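Local coordinates for uncharacterized protein (Sulfolobus solfataricus P2, PDB 2QS7) that is of unknown function but is a putative oxidoreductase of the DsrE/DsrF-like family, at residues I27-A32 and Q92-I97; G36-L41 and L133-G138; W46-I51 and V102-T107. All coordinates share one frame; numbering follows the deposited sequence.

Contact 1. Residues I27-A32 and Q92-I97; sequences ILTSGA and QQAKEI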
ATOM      1  N   ILE A  27       6.717  11.005   8.532  1.00 50.26           N
ATOM      2  CA  ILE A  27       8.118  10.648   8.710  1.00 52.58           C
ATOM      3  C   ILE A  27       8.810  10.549   7.351  1.00 51.32           C
ATOM      4  O   ILE A  27       9.920  11.017   7.184  1.00 53.62           O
ATOM      5  CB  ILE A  27       8.258   9.322   9.523  1.00 52.67           C
ATOM      6  CG1 ILE A  27       7.767   9.520  10.960  1.00 52.35           C
ATOM      7  CG2 ILE A  27       9.702   8.843   9.529  1.00 51.05           C
ATOM      8  CD1 ILE A  27       7.517   8.229  11.672  1.00 52.41           C
ATOM      9  N   LEU A  28       8.158   9.940   6.382  1.00 51.34           N
ATOM     10  CA  LEU A  28       8.733   9.883   5.033  1.00 52.62           C
ATOM     11  C   LEU A  28       8.904  11.282   4.471  1.00 50.93           C
ATOM     12  O   LEU A  28       9.920  11.601   3.879  1.00 50.84           O
ATOM     13  CB  LEU A  28       7.824   9.110   4.094  1.00 52.48           C
ATOM     14  CG  LEU A  28       7.940   7.604   4.141  1.00 57.75           C
ATOM     15  CD1 LEU A  28       6.640   6.988   3.660  1.00 59.57           C
ATOM     16  CD2 LEU A  28       9.136   7.162   3.282  1.00 58.07           C
ATOM     17  N   THR A  29       7.867  12.106   4.609  1.00 50.98           N
ATOM     18  CA  THR A  29       7.918  13.446   4.049  1.00 49.32           C
ATOM     19  C   THR A  29       9.037  14.254   4.661  1.00 50.02           C
ATOM     20  O   THR A  29       9.801  14.897   3.966  1.00 50.90           O
ATOM     21  CB  THR A  29       6.595  14.166   4.248  1.00 52.78           C
ATOM     22  OG1 THR A  29       5.575  13.411   3.582  1.00 50.48           O
ATOM     23  CG2 THR A  29       6.654  15.571   3.668  1.00 45.70           C
ATOM     24  N   SER A  30       9.123  14.190   5.988  1.00 50.88           N
ATOM     25  CA  SER A  30      10.088  14.954   6.762  1.00 51.03           C
ATOM     26  C   SER A  30      11.506  14.522   6.439  1.00 50.53           C
ATOM     27  O   SER A  30      12.383  15.346   6.186  1.00 50.29           O
ATOM     28  CB  SER A  30       9.810  14.733   8.249  1.00 52.42           C
ATOM     29  OG  SER A  30      10.517  15.655   9.053  1.00 57.87           O
ATOM     30  N   GLY A  31      11.712  13.210   6.434  1.00 51.03           N
ATOM     31  CA  GLY A  31      13.036  12.636   6.145  1.00 50.40           C
ATOM     32  C   GLY A  31      13.474  12.892   4.722  1.00 50.81           C
ATOM     33  O   GLY A  31      14.579  13.295   4.496  1.00 52.32           O
ATOM     34  N   ALA A  32      12.584  12.691   3.757  1.00 51.38           N
ATOM     35  CA  ALA A  32      12.924  12.930   2.355  1.00 49.24           C
ATOM     36  C   ALA A  32      13.225  14.405   2.092  1.00 50.16           C
ATOM     37  O   ALA A  32      14.222  14.720   1.420  1.00 50.18           O
ATOM     38  CB  ALA A  32      11.767  12.385   1.445  1.00 48.11           C
ATOM     39  N   GLN A  92       4.030  20.076   7.522  1.00 54.36           N
ATOM     40  CA  GLN A  92       4.143  21.512   7.436  1.00 54.81           C
ATOM     41  C   GLN A  92       5.583  21.960   7.632  1.00 55.03           C
ATOM     42  O   GLN A  92       6.053  22.859   6.934  1.00 55.58           O
ATOM     43  CB  GLN A  92       3.191  22.214   8.431  1.00 55.81           C
ATOM     44  CG  GLN A  92       3.295  23.741   8.447  1.00 60.11           C
ATOM     45  CD  GLN A  92       3.234  24.408   7.059  1.00 74.58           C
ATOM     46  OE1 GLN A  92       4.133  25.184   6.694  1.00 81.23           O
ATOM     47  NE2 GLN A  92       2.202  24.090   6.276  1.00 72.46           N
ATOM     48  N   GLN A  93       6.288  21.347   8.576  1.00 55.48           N
ATOM     49  CA  GLN A  93       7.698  21.696   8.809  1.00 56.48           C
ATOM     50  C   GLN A  93       8.511  21.329   7.578  1.00 56.26           C
ATOM     51  O   GLN A  93       9.427  22.049   7.204  1.00 56.84           O
ATOM     52  CB  GLN A  93       8.272  20.982  10.037  1.00 56.99           C
ATOM     53  N   ALA A  94       8.172  20.210   6.945  1.00 54.95           N
ATOM     54  CA  ALA A  94       8.884  19.779   5.737  1.00 54.63           C
ATOM     55  C   ALA A  94       8.709  20.816   4.632  1.00 54.59           C
ATOM     56  O   ALA A  94       9.666  21.111   3.924  1.00 54.37           O
ATOM     57  CB  ALA A  94       8.425  18.421   5.277  1.00 51.44           C
ATOM     58  N   LYS A  95       7.496  21.382   4.501  1.00 56.00           N
ATOM     59  CA  LYS A  95       7.245  22.419   3.488  1.00 57.18           C
ATOM     60  C   LYS A  95       8.124  23.626   3.712  1.00 58.86           C
ATOM     61  O   LYS A  95       8.546  24.238   2.757  1.00 59.74           O
ATOM     62  CB  LYS A  95       5.794  22.901   3.465  1.00 55.73           C
ATOM     63  CG  LYS A  95       4.812  21.907   2.973  1.00 56.46           C
ATOM     64  CD  LYS A  95       3.394  22.472   2.879  1.00 57.91           C
ATOM     65  CE  LYS A  95       3.195  23.376   1.680  1.00 61.30           C
ATOM     66  NZ  LYS A  95       1.741  23.773   1.565  1.00 63.25           N
ATOM     67  N   GLU A  96       8.364  23.981   4.972  1.00 63.15           N
ATOM     68  CA  GLU A  96       9.210  25.136   5.302  1.00 66.47           C
ATOM     69  C   GLU A  96      10.678  24.831   5.001  1.00 67.21           C
ATOM     70  O   GLU A  96      11.404  25.687   4.539  1.00 70.33           O
ATOM     71  CB  GLU A  96       9.038  25.531   6.778  1.00 66.40           C
ATOM     72  CG  GLU A  96       7.589  25.946   7.174  1.00 69.18           C
ATOM     73  CD  GLU A  96       7.355  26.059   8.708  1.00 73.66           C
ATOM     74  OE1 GLU A  96       8.308  25.810   9.494  1.00 77.17           O
ATOM     75  OE2 GLU A  96       6.204  26.384   9.130  1.00 77.56           O
ATOM     76  N   ILE A  97      11.098  23.598   5.244  1.00 67.94           N
ATOM     77  CA  ILE A  97      12.487  23.168   5.050  1.00 69.19           C
ATOM     78  C   ILE A  97      12.857  22.846   3.598  1.00 68.69           C
ATOM     79  O   ILE A  97      13.936  23.213   3.145  1.00 70.26           O
ATOM     80  CB  ILE A  97      12.772  21.932   5.996  1.00 70.92           C
ATOM     81  CG1 ILE A  97      13.357  22.430   7.314  1.00 74.42           C
ATOM     82  CG2 ILE A  97      13.711  20.887   5.373  1.00 70.21           C
ATOM     83  CD1 ILE A  97      12.481  23.457   8.047  1.00 79.79           C
TER
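T29 meets A94 methyl to methyl where helix 19-34 runs beside helix 87-97. T29 CB leaves its helix on the side facing residues 92-97, and there the two branches part. The methyl CG2 stands anti to the backbone N and beside the carbonyl carbon, and from there it reaches A94 CB at 3.7 Å. The hydroxyl OG1 takes the position anti to the carbonyl carbon (chi1 -60°), next to the backbone N, and hydrogen-bonds back to V25 O one turn earlier. A buried polar atom is thereby satisfied within its own helix, and the methyl is the branch left for the neighbouring helix. Beyond the pair, the T29 side chain also rests on V39 and L41 of the central sheet and on V100, which A94 touches as well. Both helices therefore lie on one face of the parallel five-stranded sheet of an alpha/beta fold: helix 19-34 makes the beta-alpha-beta crossover from strand 9-14 to strand 38-43, and helix 87-97 is the last in the long connection from strand 38-43 to strand 99-105. From the other helix, A94 CB has further neighbours along the backbone of 27-32, with S30 CA at 4.1 Å and T29 O at 4.0 Å. Small groups let the backbones come close here, the CA atoms of S30 and A94 5.1 Å apart. No hydrogen bond crosses the contact. K95, pointing away from helix 19-34, puts NZ into a salt bridge with D124, while A32 and L28 pack against L133 and V129 of the second subunit.

Contact 2. Residues G36-L41 and L133-G138; sequences GYEVNL and LDRAEG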
ATOM      1  N   GLY A  36      16.820  16.508   0.775  1.00 53.81           N
ATOM      2  CA  GLY A  36      16.875  17.165  -0.514  1.00 53.95           C
ATOM      3  C   GLY A  36      15.920  16.651  -1.575  1.00 53.92           C
ATOM      4  O   GLY A  36      16.011  17.053  -2.730  1.00 53.50           O
ATOM      5  N   TYR A  37      15.001  15.774  -1.214  1.00 53.66           N
ATOM      6  CA  TYR A  37      13.991  15.301  -2.164  1.00 53.58           C
ATOM      7  C   TYR A  37      12.877  16.308  -2.397  1.00 55.41           C
ATOM      8  O   TYR A  37      12.525  17.038  -1.484  1.00 56.97           O
ATOM      9  CB  TYR A  37      13.289  14.045  -1.623  1.00 55.75           C
ATOM     10  CG  TYR A  37      14.038  12.720  -1.710  1.00 56.90           C
ATOM     11  CD1 TYR A  37      15.173  12.464  -0.925  1.00 58.60           C
ATOM     12  CD2 TYR A  37      13.589  11.703  -2.554  1.00 57.45           C
ATOM     13  CE1 TYR A  37      15.850  11.242  -1.002  1.00 58.78           C
ATOM     14  CE2 TYR A  37      14.269  10.479  -2.640  1.00 63.21           C
ATOM     15  CZ  TYR A  37      15.398  10.260  -1.860  1.00 61.46           C
ATOM     16  OH  TYR A  37      16.057   9.059  -1.966  1.00 58.89           O
ATOM     17  N   GLU A  38      12.287  16.283  -3.589  1.00 54.07           N
ATOM     18  CA  GLU A  38      11.070  16.997  -3.892  1.00 55.06           C
ATOM     19  C   GLU A  38      10.014  15.974  -3.435  1.00 52.56           C
ATOM     20  O   GLU A  38      10.117  14.774  -3.747  1.00 52.34           O
ATOM     21  CB  GLU A  38      11.009  17.261  -5.401  1.00 57.39           C
ATOM     22  CG  GLU A  38       9.648  17.711  -5.896  1.00 69.70           C
ATOM     23  CD  GLU A  38       9.497  17.658  -7.443  1.00 71.02           C
ATOM     24  OE1 GLU A  38      10.591  17.834  -8.098  1.00 71.79           O
ATOM     25  OE2 GLU A  38       8.288  17.439  -7.959  1.00 76.01           O
ATOM     26  N   VAL A  39       9.026  16.396  -2.644  1.00 49.93           N
ATOM     27  CA  VAL A  39       8.011  15.485  -2.176  1.00 49.72           C
ATOM     28  C   VAL A  39       6.641  15.990  -2.607  1.00 51.99           C
ATOM     29  O   VAL A  39       6.323  17.158  -2.414  1.00 50.54           O
ATOM     30  CB  VAL A  39       8.041  15.307  -0.616  1.00 51.50           C
ATOM     31  CG1 VAL A  39       7.013  14.335  -0.171  1.00 44.53           C
ATOM     32  CG2 VAL A  39       9.422  14.848  -0.148  1.00 43.90           C
ATOM     33  N   ASN A  40       5.847  15.087  -3.182  1.00 51.14           N
ATOM     34  CA  ASN A  40       4.499  15.396  -3.602  1.00 49.98           C
ATOM     35  C   ASN A  40       3.566  14.485  -2.841  1.00 50.28           C
ATOM     36  O   ASN A  40       3.735  13.280  -2.856  1.00 50.67           O
ATOM     37  CB  ASN A  40       4.313  15.164  -5.112  1.00 47.87           C
ATOM     38  CG  ASN A  40       5.272  15.927  -5.927  1.00 48.44           C
ATOM     39  OD1 ASN A  40       5.272  17.157  -5.913  1.00 50.24           O
ATOM     40  ND2 ASN A  40       6.096  15.207  -6.673  1.00 49.25           N
ATOM     41  N   LEU A  41       2.579  15.069  -2.172  1.00 50.12           N
ATOM     42  CA  LEU A  41       1.576  14.272  -1.464  1.00 50.62           C
ATOM     43  C   LEU A  41       0.230  14.490  -2.114  1.00 51.60           C
ATOM     44  O   LEU A  41      -0.170  15.628  -2.373  1.00 53.47           O
ATOM     45  CB  LEU A  41       1.502  14.677   0.001  1.00 50.02           C
ATOM     46  CG  LEU A  41       2.814  14.594   0.802  1.00 51.44           C
ATOM     47  CD1 LEU A  41       2.589  15.178   2.231  1.00 52.46           C
ATOM     48  CD2 LEU A  41       3.341  13.188   0.872  1.00 48.99           C
ATOM     49  N   LEU A 133      -0.124  11.483 -11.550  1.00 57.45           N
ATOM     50  CA  LEU A 133       0.736  10.633 -12.291  1.00 58.75           C
ATOM     51  C   LEU A 133       1.841  11.386 -12.960  1.00 56.82           C
ATOM     52  O   LEU A 133       2.971  10.884 -13.090  1.00 56.02           O
ATOM     53  CB  LEU A 133      -0.031   9.944 -13.439  1.00 64.65           C
ATOM     54  CG  LEU A 133      -0.705   8.553 -13.356  1.00 68.72           C
ATOM     55  CD1 LEU A 133      -1.463   8.361 -12.106  1.00 72.00           C
ATOM     56  CD2 LEU A 133      -1.624   8.394 -14.580  1.00 65.50           C
ATOM     57  N   ASP A 134       1.494  12.540 -13.535  1.00 52.48           N
ATOM     58  CA  ASP A 134       2.458  13.357 -14.217  1.00 52.63           C
ATOM     59  C   ASP A 134       3.507  13.826 -13.277  1.00 53.40           C
ATOM     60  O   ASP A 134       4.677  13.760 -13.563  1.00 51.34           O
ATOM     61  CB  ASP A 134       1.792  14.611 -14.768  1.00 56.63           C
ATOM     62  CG  ASP A 134       1.094  14.402 -16.116  1.00 63.88           C
ATOM     63  OD1 ASP A 134       1.134  13.297 -16.712  1.00 68.21           O
ATOM     64  OD2 ASP A 134       0.526  15.412 -16.596  1.00 68.15           O
ATOM     65  N   ARG A 135       3.082  14.339 -12.134  1.00 52.78           N
ATOM     66  CA  ARG A 135       4.053  14.784 -11.121  1.00 53.66           C
ATOM     67  C   ARG A 135       4.916  13.712 -10.575  1.00 56.04           C
ATOM     68  O   ARG A 135       6.093  13.940 -10.355  1.00 58.45           O
ATOM     69  CB  ARG A 135       3.344  15.470  -9.932  1.00 56.07           C
ATOM     70  CG  ARG A 135       3.540  16.894  -9.945  1.00 55.29           C
ATOM     71  CD  ARG A 135       3.238  17.524  -8.705  1.00 67.92           C
ATOM     72  NE  ARG A 135       4.307  18.461  -8.423  1.00 68.26           N
ATOM     73  CZ  ARG A 135       4.367  19.719  -8.819  1.00 65.14           C
ATOM     74  NH1 ARG A 135       3.426  20.278  -9.550  1.00 63.57           N
ATOM     75  NH2 ARG A 135       5.406  20.427  -8.443  1.00 76.15           N
ATOM     76  N   ALA A 136       4.369  12.514 -10.408  1.00 54.87           N
ATOM     77  CA  ALA A 136       5.142  11.397  -9.881  1.00 55.12           C
ATOM     78  C   ALA A 136       6.128  10.751 -10.812  1.00 55.34           C
ATOM     79  O   ALA A 136       7.056  10.046 -10.378  1.00 53.85           O
ATOM     80  CB  ALA A 136       4.215  10.305  -9.427  1.00 54.71           C
ATOM     81  N   GLU A 137       5.891  10.908 -12.097  1.00 55.01           N
ATOM     82  CA  GLU A 137       6.676  10.246 -13.108  1.00 56.83           C
ATOM     83  C   GLU A 137       8.162  10.472 -12.928  1.00 54.75           C
ATOM     84  O   GLU A 137       8.584  11.576 -12.751  1.00 52.63           O
ATOM     85  CB  GLU A 137       6.254  10.798 -14.480  1.00 57.14           C
ATOM     86  CG  GLU A 137       6.664   9.943 -15.680  1.00 66.56           C
ATOM     87  CD  GLU A 137       6.349  10.674 -17.030  1.00 74.31           C
ATOM     88  OE1 GLU A 137       5.450  11.576 -17.043  1.00 93.50           O
ATOM     89  OE2 GLU A 137       7.009  10.367 -18.055  1.00 97.53           O
ATOM     90  N   GLY A 138       8.930   9.393 -12.942  1.00 54.38           N
ATOM     91  CA  GLY A 138      10.363   9.459 -12.826  1.00 54.23           C
ATOM     92  C   GLY A 138      10.900   9.389 -11.414  1.00 55.01           C
ATOM     93  O   GLY A 138      12.097   9.273 -11.251  1.00 55.34           O
TER
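R135 reaches from the end of helix 129-136 to N40 on strand 38-43, and NE donates a hydrogen bond to N40 OD1 at 3.0 Å. The bond is bent, with an N-H...O angle of 135°, and the donor sits above the carbonyl plane of the amide, 58° out of it, while the two side chains cross at about a right angle. R135 CD lies close too, 3.5 Å from N40 OD1, so the aliphatic part of the arginine shares the approach. E38, two residues back on the same face of the strand, brings OE2 to 4.1 Å from R135 NE, too far for a salt bridge, although the opposite charges may still attract. The next shell sets the amide. N40 CG stands anti to the carbonyl carbon (chi1 -56°), and ND2 hydrogen-bonds to S11 OG and weakly to E38 OE2, which fixes which end of the amide faces R135. F103 packs against the arginine chain, and K9 NZ donates hydrogen bonds to R135 O and E137 O at the helix end. With an alanine at R135, N40 OD1 would probably lose its donor from the helix and E38 its nearby positive charge. Helix 129-136 lies across the sheet face opposite helix 19-34, on the crossover from strand 125-127 to strand 140-143, the outermost strands of the sheet within this chain, giving the three-layer alpha/beta/alpha sandwich.

Contact 3. Residues W46-I51 and V102-T107; sequences WGLQAI and VFACST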
ATOM      1  N   TRP A  46      -9.736   8.416   2.334  1.00 52.64           N
ATOM      2  CA  TRP A  46      -9.680   8.613   3.782  1.00 53.63           C
ATOM      3  C   TRP A  46      -8.630   9.624   4.189  1.00 52.47           C
ATOM      4  O   TRP A  46      -8.766  10.319   5.203  1.00 51.79           O
ATOM      5  CB  TRP A  46      -9.431   7.273   4.469  1.00 52.02           C
ATOM      6  CG  TRP A  46     -10.306   6.209   3.950  1.00 51.89           C
ATOM      7  CD1 TRP A  46      -9.924   5.034   3.389  1.00 50.77           C
ATOM      8  CD2 TRP A  46     -11.736   6.238   3.899  1.00 50.92           C
ATOM      9  NE1 TRP A  46     -11.031   4.312   3.014  1.00 53.64           N
ATOM     10  CE2 TRP A  46     -12.154   5.035   3.302  1.00 53.20           C
ATOM     11  CE3 TRP A  46     -12.704   7.170   4.293  1.00 53.93           C
ATOM     12  CZ2 TRP A  46     -13.506   4.726   3.100  1.00 56.10           C
ATOM     13  CZ3 TRP A  46     -14.030   6.878   4.081  1.00 55.44           C
ATOM     14  CH2 TRP A  46     -14.427   5.654   3.497  1.00 56.18           C
ATOM     15  N   GLY A  47      -7.584   9.700   3.385  1.00 53.30           N
ATOM     16  CA  GLY A  47      -6.508  10.633   3.634  1.00 53.08           C
ATOM     17  C   GLY A  47      -6.989  12.042   3.403  1.00 53.96           C
ATOM     18  O   GLY A  47      -6.537  12.967   4.047  1.00 54.60           O
ATOM     19  N   LEU A  48      -7.907  12.224   2.472  1.00 54.27           N
ATOM     20  CA  LEU A  48      -8.421  13.556   2.209  1.00 56.97           C
ATOM     21  C   LEU A  48      -9.265  13.998   3.391  1.00 55.65           C
ATOM     22  O   LEU A  48      -9.241  15.148   3.813  1.00 55.66           O
ATOM     23  CB  LEU A  48      -9.219  13.545   0.919  1.00 57.17           C
ATOM     24  CG  LEU A  48      -9.723  14.899   0.468  1.00 64.27           C
ATOM     25  CD1 LEU A  48      -8.592  15.880   0.337  1.00 60.48           C
ATOM     26  CD2 LEU A  48     -10.414  14.688  -0.841  1.00 71.38           C
ATOM     27  N   GLN A  49     -10.002  13.067   3.949  1.00 56.33           N
ATOM     28  CA  GLN A  49     -10.822  13.338   5.140  1.00 57.21           C
ATOM     29  C   GLN A  49      -9.933  13.866   6.269  1.00 56.31           C
ATOM     30  O   GLN A  49     -10.271  14.793   6.991  1.00 56.22           O
ATOM     31  CB  GLN A  49     -11.407  12.006   5.629  1.00 58.65           C
ATOM     32  CG  GLN A  49     -12.806  12.036   6.152  1.00 71.60           C
ATOM     33  CD  GLN A  49     -13.801  11.912   5.028  1.00 82.26           C
ATOM     34  OE1 GLN A  49     -13.487  11.356   3.954  1.00 91.64           O
ATOM     35  NE2 GLN A  49     -15.001  12.428   5.252  1.00 76.85           N
ATOM     36  N   ALA A  50      -8.768  13.247   6.397  1.00 56.58           N
ATOM     37  CA  ALA A  50      -7.791  13.565   7.422  1.00 56.14           C
ATOM     38  C   ALA A  50      -7.189  14.981   7.314  1.00 56.43           C
ATOM     39  O   ALA A  50      -6.655  15.489   8.287  1.00 57.30           O
ATOM     40  CB  ALA A  50      -6.674  12.524   7.378  1.00 55.67           C
ATOM     41  N   ILE A  51      -7.244  15.608   6.144  1.00 55.22           N
ATOM     42  CA  ILE A  51      -6.725  16.965   6.000  1.00 54.86           C
ATOM     43  C   ILE A  51      -7.837  18.025   5.932  1.00 55.56           C
ATOM     44  O   ILE A  51      -7.594  19.166   5.539  1.00 55.68           O
ATOM     45  CB  ILE A  51      -5.793  17.137   4.802  1.00 56.74           C
ATOM     46  CG1 ILE A  51      -6.476  16.766   3.485  1.00 54.68           C
ATOM     47  CG2 ILE A  51      -4.536  16.279   4.961  1.00 58.93           C
ATOM     48  CD1 ILE A  51      -5.697  17.240   2.290  1.00 55.52           C
ATOM     49  N   VAL A 102       1.399  19.670  -1.449  1.00 52.08           N
ATOM     50  CA  VAL A 102       0.263  18.939  -0.937  1.00 51.85           C
ATOM     51  C   VAL A 102      -0.899  19.167  -1.849  1.00 51.43           C
ATOM     52  O   VAL A 102      -1.315  20.310  -2.065  1.00 51.45           O
ATOM     53  CB  VAL A 102      -0.064  19.416   0.483  1.00 52.80           C
ATOM     54  CG1 VAL A 102      -1.307  18.737   1.054  1.00 51.96           C
ATOM     55  CG2 VAL A 102       1.152  19.165   1.376  1.00 47.81           C
ATOM     56  N   PHE A 103      -1.405  18.078  -2.398  1.00 49.79           N
ATOM     57  CA  PHE A 103      -2.536  18.089  -3.311  1.00 51.36           C
ATOM     58  C   PHE A 103      -3.711  17.322  -2.719  1.00 53.68           C
ATOM     59  O   PHE A 103      -3.525  16.341  -2.029  1.00 52.47           O
ATOM     60  CB  PHE A 103      -2.152  17.419  -4.631  1.00 51.68           C
ATOM     61  CG  PHE A 103      -1.047  18.113  -5.354  1.00 46.50           C
ATOM     62  CD1 PHE A 103      -1.297  19.261  -6.092  1.00 52.19           C
ATOM     63  CD2 PHE A 103       0.243  17.668  -5.246  1.00 56.65           C
ATOM     64  CE1 PHE A 103      -0.285  19.928  -6.747  1.00 53.32           C
ATOM     65  CE2 PHE A 103       1.260  18.311  -5.901  1.00 52.28           C
ATOM     66  CZ  PHE A 103       0.995  19.450  -6.662  1.00 50.88           C
ATOM     67  N   ALA A 104      -4.909  17.785  -3.044  1.00 53.62           N
ATOM     68  CA  ALA A 104      -6.145  17.159  -2.655  1.00 55.56           C
ATOM     69  C   ALA A 104      -6.803  16.605  -3.907  1.00 56.92           C
ATOM     70  O   ALA A 104      -6.843  17.258  -4.934  1.00 55.27           O
ATOM     71  CB  ALA A 104      -7.101  18.218  -1.953  1.00 51.41           C
ATOM     72  N   CYS A 105      -7.318  15.392  -3.799  1.00 60.53           N
ATOM     73  CA  CYS A 105      -7.998  14.691  -4.871  1.00 60.59           C
ATOM     74  C   CYS A 105      -9.389  15.234  -5.149  1.00 59.98           C
ATOM     75  O   CYS A 105     -10.265  15.171  -4.292  1.00 59.96           O
ATOM     76  CB  CYS A 105      -8.150  13.236  -4.448  1.00 64.92           C
ATOM     77  SG  CYS A 105      -9.210  12.233  -5.495  1.00 72.75           S
ATOM     78  N   SER A 106      -9.610  15.727  -6.358  1.00 59.25           N
ATOM     79  CA  SER A 106     -10.888  16.312  -6.713  1.00 60.07           C
ATOM     80  C   SER A 106     -12.029  15.302  -6.771  1.00 59.74           C
ATOM     81  O   SER A 106     -13.157  15.659  -6.460  1.00 61.40           O
ATOM     82  CB  SER A 106     -10.775  17.066  -8.033  1.00 60.45           C
ATOM     83  OG  SER A 106     -10.320  16.216  -9.057  1.00 62.45           O
ATOM     84  N   THR A 107     -11.758  14.051  -7.141  1.00 60.12           N
ATOM     85  CA  THR A 107     -12.826  13.029  -7.236  1.00 60.56           C
ATOM     86  C   THR A 107     -13.411  12.655  -5.874  1.00 59.53           C
ATOM     87  O   THR A 107     -14.624  12.625  -5.695  1.00 58.82           O
ATOM     88  CB  THR A 107     -12.337  11.765  -7.955  1.00 62.10           C
ATOM     89  OG1 THR A 107     -11.896  12.137  -9.254  1.00 66.39           O
ATOM     90  CG2 THR A 107     -13.463  10.743  -8.117  1.00 59.11           C
TER
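L48 points its forked end from helix 45-50 at the last residues of strand 99-105, and its two methyls divide the work. CD1 comes down on A104, 3.6 Å from CB and 4.1 Å from CA, so the leucine lies against both the methyl and the backbone beneath it. CD2 goes further along the strand to C105, where it meets the carbonyl O at 3.5 Å and stands 4.5 Å from CB. The leucine starts with CG anti to the backbone N (chi1 -175°), which carries the fork out toward the strand. I51 CD1 lies against L48 CD1 (3.7 Å) and backs up the leucine, but stays 4.6 Å from A104 CB, without touching it. The site lies at the carboxyl end of the parallel sheet, where strand 38-43 runs into helix 45-50 and strand 99-105 turns directly into helix 106-111. C105 stands at the N-cap of that second helix, and its thiol, with SG anti to the backbone N (chi1 170°), caps a backbone N just beyond T107. L48 is held from a further side by T108 and M109 of the same helix, and A104 has M109, L119 and V126 around it. F103 points away from L48, to the face where D125 and V127 lie. At the start of the helix segment, W46, buried at the subunit interface, meets F15 edge-to-face in its own chain, hydrogen-bonds through NE1 to D20 of the third subunit and stacks on Y68 of that subunit.

In the fold
Contacts 1 and 3 are buried and built on methyl packing with no hydrogen bond across either, whereas contact 2 is only partly buried and works through an arginine, an amide and a nearby carboxylate. Strands 38-43 and 99-105 tie them together: contact 1 covers one face, where A32 CB meets V39 CG2, and contact 2 sits on the other. L41 O and F103 N, probably hydrogen-bonded, join the strands of contacts 2 and 3, and the F103 ring bears on R135 CD. Contact 3 lies at the carboxyl end of the strands, contact 2 near the start of strand 38-43. Contacts 1 and 2 adjoin the second subunit, and contacts 2 and 3 the third.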